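Local coordinates for protein extracellular invertase (Aspergillus kawachii, PDB 5XH8) that probably cleaves terminal beta-fructofuranosides such as sucrose and, with high transfructosylation activity, passes the fructosyl group on to build fructooligosaccharides such as 1-kestose, at residues A[526-531]-A[535-540]; A[462-467]-A[473-478]; A[388-393]-A[407-412]. One frame throughout, in Å; residues are numbered along the deposited sequence.

Interaction 1: residues A[526-531]-A[535-540]; sequences LFDVLN and QAIETL
Residues 526-531 and 535-540 form the two arms of a beta hairpin at one end of the C-terminal beta-sandwich of this family 32 glycoside hydrolase, where it meets strand 366-385 of the N-terminal domain. The strands run antiparallel: Val529 and Ala536 make the hydrogen-bonded pair, Val529 N to Ala536 O and Ala536 N to Val529 O both 2.8 Å, flanked by the non-hydrogen-bonded pairs Asp528-Ile537 and Leu530-Gln535. Next along, Glu538 N bonds to Phe527 O at 2.9 Å. The Glu538 side chain adds a further bond: with CG anti to the backbone N (chi1 -173°) and the chain extended, it runs alongside Phe527 and offers the anti lone pair of OE1 to Phe527 N at 3.1 Å. Phe527 is thus gripped through both its N-H and its carbonyl, while Glu538 OE2 forms a salt bridge with Arg558. Val529 CG2 lies across the aliphatic part of the same side chain, 3.8 Å from Glu538 CB. The buried residues Leu526 and Ile537 meet CB to CG2 at 4.0 Å, and Leu526 CD1 meets Leu540 CB. Asp528 directs its carboxylate to Arg469, and its backbone bonds to Val385, tying the hairpin to strand 366-385. Glu538 OE1 also sits at the edge of the Phe527 ring, near its plane and 3.6 Å from CD2, with carboxylate and ring turned 35° apart.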
# COMPACT_ATOMS: atom_id res chain seq x y z
N LEU A 526 -46.38 -20.09 2.60
CA LEU A 526 -47.46 -20.24 1.63
C LEU A 526 -48.60 -19.40 2.21
O LEU A 526 -49.10 -19.69 3.30
CB LEU A 526 -47.86 -21.72 1.51
CG LEU A 526 -46.72 -22.63 0.99
CD1 LEU A 526 -47.08 -24.12 1.02
CD2 LEU A 526 -46.33 -22.21 -0.42
N PHE A 527 -48.95 -18.32 1.52
CA PHE A 527 -49.94 -17.37 2.03
C PHE A 527 -51.36 -17.88 1.75
O PHE A 527 -51.56 -18.82 0.97
CB PHE A 527 -49.78 -16.00 1.36
CG PHE A 527 -48.45 -15.36 1.58
CD1 PHE A 527 -48.19 -14.61 2.73
CD2 PHE A 527 -47.44 -15.48 0.62
CE1 PHE A 527 -46.96 -14.01 2.91
CE2 PHE A 527 -46.20 -14.88 0.81
CZ PHE A 527 -45.96 -14.14 1.95
N ASP A 528 -52.34 -17.22 2.36
CA ASP A 528 -53.75 -17.45 1.98
C ASP A 528 -54.02 -16.61 0.76
O ASP A 528 -53.67 -15.43 0.73
CB ASP A 528 -54.68 -17.13 3.16
CG ASP A 528 -54.48 -18.08 4.31
OD1 ASP A 528 -54.43 -19.30 4.08
OD2 ASP A 528 -54.36 -17.63 5.46
N VAL A 529 -54.61 -17.23 -0.26
CA VAL A 529 -54.81 -16.63 -1.57
C VAL A 529 -56.29 -16.75 -1.99
O VAL A 529 -56.99 -17.66 -1.54
CB VAL A 529 -53.87 -17.34 -2.58
CG1 VAL A 529 -54.06 -16.82 -3.99
CG2 VAL A 529 -52.42 -17.13 -2.16
N LEU A 530 -56.75 -15.84 -2.84
CA LEU A 530 -58.14 -15.77 -3.28
C LEU A 530 -58.22 -15.87 -4.81
O LEU A 530 -57.67 -15.03 -5.52
CB LEU A 530 -58.74 -14.44 -2.82
CG LEU A 530 -60.27 -14.36 -2.78
CD1 LEU A 530 -60.78 -14.98 -1.47
CD2 LEU A 530 -60.74 -12.92 -2.95
N ASN A 531 -58.90 -16.90 -5.31
CA ASN A 531 -59.12 -17.08 -6.76
C ASN A 531 -60.49 -17.67 -7.01
O ASN A 531 -60.88 -18.64 -6.35
CB ASN A 531 -58.06 -18.01 -7.35
CG ASN A 531 -56.78 -17.28 -7.70
OD1 ASN A 531 -56.63 -16.78 -8.81
ND2 ASN A 531 -55.85 -17.23 -6.75
N GLN A 535 -61.07 -18.80 -1.01
CA GLN A 535 -59.84 -18.65 -0.25
C GLN A 535 -59.17 -20.01 -0.05
O GLN A 535 -59.80 -20.93 0.50
CB GLN A 535 -60.10 -18.02 1.12
CG GLN A 535 -58.88 -18.02 2.03
CD GLN A 535 -59.09 -17.25 3.32
OE1 GLN A 535 -59.74 -16.20 3.33
NE2 GLN A 535 -58.52 -17.75 4.41
N ALA A 536 -57.90 -20.12 -0.43
CA ALA A 536 -57.12 -21.35 -0.25
C ALA A 536 -55.69 -21.06 0.25
O ALA A 536 -55.19 -19.95 0.13
CB ALA A 536 -57.07 -22.12 -1.56
N ILE A 537 -55.06 -22.09 0.81
CA ILE A 537 -53.62 -22.04 1.01
C ILE A 537 -52.98 -22.10 -0.37
O ILE A 537 -53.35 -22.93 -1.21
CB ILE A 537 -53.09 -23.20 1.88
CG1 ILE A 537 -53.71 -23.12 3.29
CG2 ILE A 537 -51.56 -23.15 1.93
CD1 ILE A 537 -53.26 -24.21 4.23
N GLU A 538 -52.03 -21.19 -0.60
CA GLU A 538 -51.25 -21.13 -1.84
C GLU A 538 -50.64 -22.49 -2.24
O GLU A 538 -50.17 -23.24 -1.40
CB GLU A 538 -50.12 -20.11 -1.63
CG GLU A 538 -49.30 -19.78 -2.86
CD GLU A 538 -48.29 -18.68 -2.61
OE1 GLU A 538 -48.01 -18.33 -1.44
OE2 GLU A 538 -47.78 -18.16 -3.60
N THR A 539 -50.67 -22.80 -3.53
CA THR A 539 -50.05 -24.01 -4.05
C THR A 539 -48.49 -23.96 -3.92
O THR A 539 -47.88 -22.90 -4.09
CB THR A 539 -50.51 -24.25 -5.51
OG1 THR A 539 -51.90 -24.61 -5.50
CG2 THR A 539 -49.73 -25.36 -6.19
N LEU A 540 -47.90 -25.09 -3.55
CA LEU A 540 -46.45 -25.26 -3.51
C LEU A 540 -46.02 -25.75 -4.87
O LEU A 540 -46.31 -26.89 -5.24
CB LEU A 540 -46.03 -26.27 -2.43
CG LEU A 540 -44.55 -26.64 -2.36
CD1 LEU A 540 -43.69 -25.40 -2.07
CD2 LEU A 540 -44.33 -27.72 -1.31

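Interaction 2: residues A[462-467]-A[473-478]; sequences LSFPAS and LKSGFQ
Leu473 and Phe464 meet because the leucine CG stands anti to the backbone N (chi1 179°), while the phenylalanine ring swings beside its own backbone N (chi1 -60°), and both side chains reach into the interior of the C-terminal beta-sandwich. Strand 455-463 and strand 474-481 belong to its two different sheets, so the gap is bridged by side chains packing on side chains and on the facing backbone. The leucine crosses the ring at a slant, with Leu473 CD2 3.4 Å from Phe464 CE1 and Leu473 CD1 3.7 Å from Phe464 CD1, both methyls lying on the same side of the ring plane. Phe493 adds an edge-to-face contact to this ring. Further along, Leu462 spreads its two methyls over separate targets. Leu462 CD2 comes 3.9 Å from the carbonyl O of Ser475 and also reaches the CA of Gly476. Leu462 CD1 touches Phe477 CE2 at 4.1 Å, the two side chains running antiparallel past one another. The one polar side chain among the touching residues is that of Ser475, whose hydroxyl is hydrogen-bonded to His579 ND1. Ser475 CB lies in the plane of the Phe464 ring, at the edge, and Ser475 OG is 3.8 Å from Phe464 CE1.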
# COMPACT_ATOMS: atom_id res chain seq x y z
N LEU A 462 -48.16 -29.11 -5.01
CA LEU A 462 -48.78 -29.69 -3.84
C LEU A 462 -49.79 -28.68 -3.30
O LEU A 462 -49.42 -27.52 -3.01
CB LEU A 462 -47.74 -30.05 -2.77
CG LEU A 462 -46.92 -31.33 -2.94
CD1 LEU A 462 -46.04 -31.28 -4.18
CD2 LEU A 462 -46.10 -31.61 -1.69
N SER A 463 -51.05 -29.11 -3.18
CA SER A 463 -52.12 -28.30 -2.60
C SER A 463 -52.53 -28.88 -1.28
O SER A 463 -52.61 -30.11 -1.12
CB SER A 463 -53.31 -28.26 -3.54
OG SER A 463 -52.88 -27.84 -4.82
N PHE A 464 -52.76 -28.00 -0.31
CA PHE A 464 -53.02 -28.38 1.08
C PHE A 464 -54.36 -27.79 1.53
O PHE A 464 -54.68 -26.66 1.14
CB PHE A 464 -51.90 -27.86 1.99
CG PHE A 464 -50.53 -28.39 1.64
CD1 PHE A 464 -50.14 -29.66 2.04
CD2 PHE A 464 -49.64 -27.62 0.89
CE1 PHE A 464 -48.89 -30.15 1.73
CE2 PHE A 464 -48.38 -28.11 0.57
CZ PHE A 464 -48.00 -29.38 0.99
N PRO A 465 -55.12 -28.52 2.37
CA PRO A 465 -56.40 -28.01 2.85
C PRO A 465 -56.18 -27.00 3.96
O PRO A 465 -55.11 -27.00 4.56
CB PRO A 465 -57.08 -29.26 3.40
CG PRO A 465 -55.95 -30.07 3.93
CD PRO A 465 -54.81 -29.84 2.97
N ALA A 466 -57.20 -26.18 4.25
CA ALA A 466 -57.12 -25.16 5.32
C ALA A 466 -56.56 -25.69 6.63
O ALA A 466 -55.83 -24.99 7.32
CB ALA A 466 -58.49 -24.53 5.55
N SER A 467 -56.90 -26.93 6.97
CA SER A 467 -56.44 -27.55 8.23
C SER A 467 -54.95 -27.89 8.30
O SER A 467 -54.46 -28.19 9.38
CB SER A 467 -57.24 -28.83 8.50
OG SER A 467 -57.17 -29.71 7.40
N LEU A 473 -48.34 -31.70 9.58
CA LEU A 473 -48.17 -32.17 8.20
C LEU A 473 -46.71 -32.09 7.71
O LEU A 473 -46.00 -31.11 7.98
CB LEU A 473 -49.08 -31.39 7.24
CG LEU A 473 -48.99 -31.76 5.74
CD1 LEU A 473 -50.36 -31.72 5.07
CD2 LEU A 473 -48.00 -30.88 4.96
N LYS A 474 -46.30 -33.16 7.01
CA LYS A 474 -45.05 -33.24 6.26
C LYS A 474 -45.37 -33.97 4.97
O LYS A 474 -45.77 -35.13 5.01
CB LYS A 474 -44.00 -34.04 7.01
CG LYS A 474 -43.54 -33.37 8.29
CD LYS A 474 -42.70 -34.28 9.13
CE LYS A 474 -42.76 -33.83 10.57
NZ LYS A 474 -41.63 -34.39 11.34
N SER A 475 -45.21 -33.28 3.83
CA SER A 475 -45.42 -33.90 2.53
C SER A 475 -44.35 -33.47 1.50
O SER A 475 -43.92 -32.32 1.48
CB SER A 475 -46.83 -33.55 2.00
OG SER A 475 -47.79 -33.53 3.06
N GLY A 476 -43.95 -34.41 0.65
CA GLY A 476 -43.05 -34.13 -0.44
C GLY A 476 -42.71 -35.36 -1.24
O GLY A 476 -43.60 -36.12 -1.63
N PHE A 477 -41.42 -35.56 -1.50
CA PHE A 477 -40.95 -36.70 -2.26
C PHE A 477 -39.75 -37.35 -1.62
O PHE A 477 -38.99 -36.71 -0.90
CB PHE A 477 -40.60 -36.32 -3.69
CG PHE A 477 -41.74 -35.71 -4.45
CD1 PHE A 477 -42.62 -36.51 -5.18
CD2 PHE A 477 -41.93 -34.33 -4.45
CE1 PHE A 477 -43.67 -35.94 -5.87
CE2 PHE A 477 -42.98 -33.76 -5.15
CZ PHE A 477 -43.86 -34.57 -5.86
N GLN A 478 -39.61 -38.64 -1.89
CA GLN A 478 -38.45 -39.40 -1.53
C GLN A 478 -37.72 -39.66 -2.85
O GLN A 478 -38.34 -40.11 -3.81
CB GLN A 478 -38.86 -40.70 -0.85
CG GLN A 478 -37.72 -41.38 -0.15
CD GLN A 478 -38.12 -42.72 0.46
OE1 GLN A 478 -38.24 -43.73 -0.23
NE2 GLN A 478 -38.30 -42.72 1.77

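Interaction 3: residues A[388-393]-A[407-412]; sequences ALARES and GTVELQ
Apolar packing comes first where the short helix 388-391 lies against strand 408-418, which pairs with strands 366-385 and 398-403 in a mixed sheet that also holds strands of the N-terminal domain, the beta-propeller of family 32. Ala390 points its CB at the strand and meets Val409 CG2 at 4.0 Å; Val384 of strand 366-385 touches both residues and completes the patch. Leu411 starts out along the flank of the helix, but its end turns inward, bringing CD2 to 3.9 Å from the backbone O of Ala390. That carbonyl is hydrogen-bonded elsewhere, to Trp397 NE1, and Trp397 also packs on Leu411, so one tryptophan serves both the polar and the apolar side of this corner.

A second kind of contact sets a charged group against an aliphatic one. Arg391 leaves the helix with CG beside the backbone N and bends again at its second torsion (chi2 -81°), which folds the chain toward the strand. Its guanidinium passes across Val409 at an oblique angle, Arg391 NH2 lying 3.4 Å from Val409 CG1. The valine's two methyls therefore divide the work, CG2 going to the alanine and CG1 to the arginine.

The polar bonds run to residues around the pair. Arg391 NH2 forms a salt bridge with Asp386 OD2, Ala390 N bonds to Asn387 OD1, and the backbone of Val409 pairs with Val384. The helix and strand thus touch by van der Waals contact alone, and the orientation of the guanidinium beside Val409 is consistent with its being set by the carboxylate of Asp386 rather than by the valine.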
# COMPACT_ATOMS: atom_id res chain seq x y z
N ALA A 388 -52.81 -11.66 9.04
CA ALA A 388 -51.55 -11.62 9.77
C ALA A 388 -50.37 -12.17 8.94
O ALA A 388 -49.29 -11.57 8.89
CB ALA A 388 -51.67 -12.39 11.07
N LEU A 389 -50.60 -13.30 8.27
CA LEU A 389 -49.57 -13.98 7.48
C LEU A 389 -48.97 -13.04 6.45
O LEU A 389 -47.75 -12.95 6.33
CB LEU A 389 -50.12 -15.22 6.78
CG LEU A 389 -50.64 -16.35 7.66
CD1 LEU A 389 -51.25 -17.42 6.77
CD2 LEU A 389 -49.57 -16.95 8.55
N ALA A 390 -49.83 -12.34 5.72
CA ALA A 390 -49.40 -11.40 4.69
C ALA A 390 -48.74 -10.13 5.24
O ALA A 390 -47.87 -9.56 4.59
CB ALA A 390 -50.56 -11.04 3.78
N ARG A 391 -49.17 -9.71 6.43
CA ARG A 391 -48.77 -8.41 7.01
C ARG A 391 -47.57 -8.48 7.95
O ARG A 391 -47.13 -7.44 8.43
CB ARG A 391 -49.96 -7.77 7.78
CG ARG A 391 -51.09 -7.26 6.90
CD ARG A 391 -50.79 -5.89 6.32
NE ARG A 391 -51.81 -5.49 5.36
CZ ARG A 391 -51.81 -4.34 4.69
NH1 ARG A 391 -50.83 -3.46 4.84
NH2 ARG A 391 -52.80 -4.07 3.83
N GLU A 392 -47.04 -9.67 8.22
CA GLU A 392 -45.93 -9.80 9.16
C GLU A 392 -44.77 -8.94 8.65
O GLU A 392 -44.53 -8.87 7.45
CB GLU A 392 -45.51 -11.26 9.27
CG GLU A 392 -44.42 -11.54 10.28
CD GLU A 392 -44.23 -13.02 10.54
OE1 GLU A 392 -43.12 -13.42 10.93
OE2 GLU A 392 -45.19 -13.80 10.35
N SER A 393 -44.11 -8.23 9.57
CA SER A 393 -43.01 -7.33 9.21
C SER A 393 -41.68 -8.02 9.56
O SER A 393 -41.65 -9.04 10.23
CB SER A 393 -43.16 -6.02 9.96
OG SER A 393 -43.04 -6.28 11.34
N GLY A 407 -60.63 -7.74 -0.06
CA GLY A 407 -59.98 -8.17 1.19
C GLY A 407 -58.54 -8.65 0.98
O GLY A 407 -57.99 -9.35 1.84
N THR A 408 -57.93 -8.25 -0.14
CA THR A 408 -56.64 -8.78 -0.58
C THR A 408 -55.51 -7.74 -0.53
O THR A 408 -55.76 -6.55 -0.32
CB THR A 408 -56.72 -9.32 -2.03
OG1 THR A 408 -57.15 -8.28 -2.93
CG2 THR A 408 -57.69 -10.49 -2.14
N VAL A 409 -54.28 -8.22 -0.72
CA VAL A 409 -53.09 -7.38 -0.95
C VAL A 409 -52.25 -7.94 -2.11
O VAL A 409 -52.29 -9.14 -2.40
CB VAL A 409 -52.18 -7.27 0.30
CG1 VAL A 409 -52.85 -6.44 1.38
CG2 VAL A 409 -51.80 -8.64 0.86
N GLU A 410 -51.51 -7.06 -2.79
CA GLU A 410 -50.42 -7.48 -3.67
C GLU A 410 -49.11 -7.45 -2.87
O GLU A 410 -48.76 -6.43 -2.25
CB GLU A 410 -50.30 -6.57 -4.88
CG GLU A 410 -49.36 -7.13 -5.93
CD GLU A 410 -49.31 -6.30 -7.18
OE1 GLU A 410 -49.37 -5.06 -7.07
OE2 GLU A 410 -49.20 -6.88 -8.28
N LEU A 411 -48.39 -8.57 -2.88
CA LEU A 411 -47.09 -8.65 -2.22
C LEU A 411 -45.97 -8.52 -3.23
O LEU A 411 -46.14 -8.82 -4.43
CB LEU A 411 -46.94 -9.96 -1.47
CG LEU A 411 -47.88 -10.23 -0.29
CD1 LEU A 411 -47.47 -11.52 0.40
CD2 LEU A 411 -47.89 -9.06 0.70
N GLN A 412 -44.83 -8.05 -2.74
CA GLN A 412 -43.61 -7.90 -3.52
C GLN A 412 -42.46 -8.63 -2.81
O GLN A 412 -42.36 -8.57 -1.59
CB GLN A 412 -43.27 -6.43 -3.67
CG GLN A 412 -42.21 -6.10 -4.70
CD GLN A 412 -41.63 -4.71 -4.50
OE1 GLN A 412 -41.06 -4.40 -3.46
NE2 GLN A 412 -41.77 -3.88 -5.50

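Interactions 1 and 2 share one sandwich sheet, in which strands 534-547 and 455-463 are neighbours and Leu540 O lies 2.9 Å from Leu462 N, a probable hydrogen bond. Interaction 1 is partly buried and relies on backbone pairing plus a carboxylate; interaction 2, wholly buried, joins that sheet to the facing one through apolar side chains. Interaction 3 is largely buried and packs a short helix on the sheet of strand 366-385, next to the sandwich, Arg391 being its one exposed touching residue. It meets interaction 1 at the Phe527 ring, whose CZ is 3.4 Å from Leu411 CD1. Interactions 2 and 3 do not touch, their nearest atoms being about 9 Å apart; the hairpin of interaction 1 contacts both.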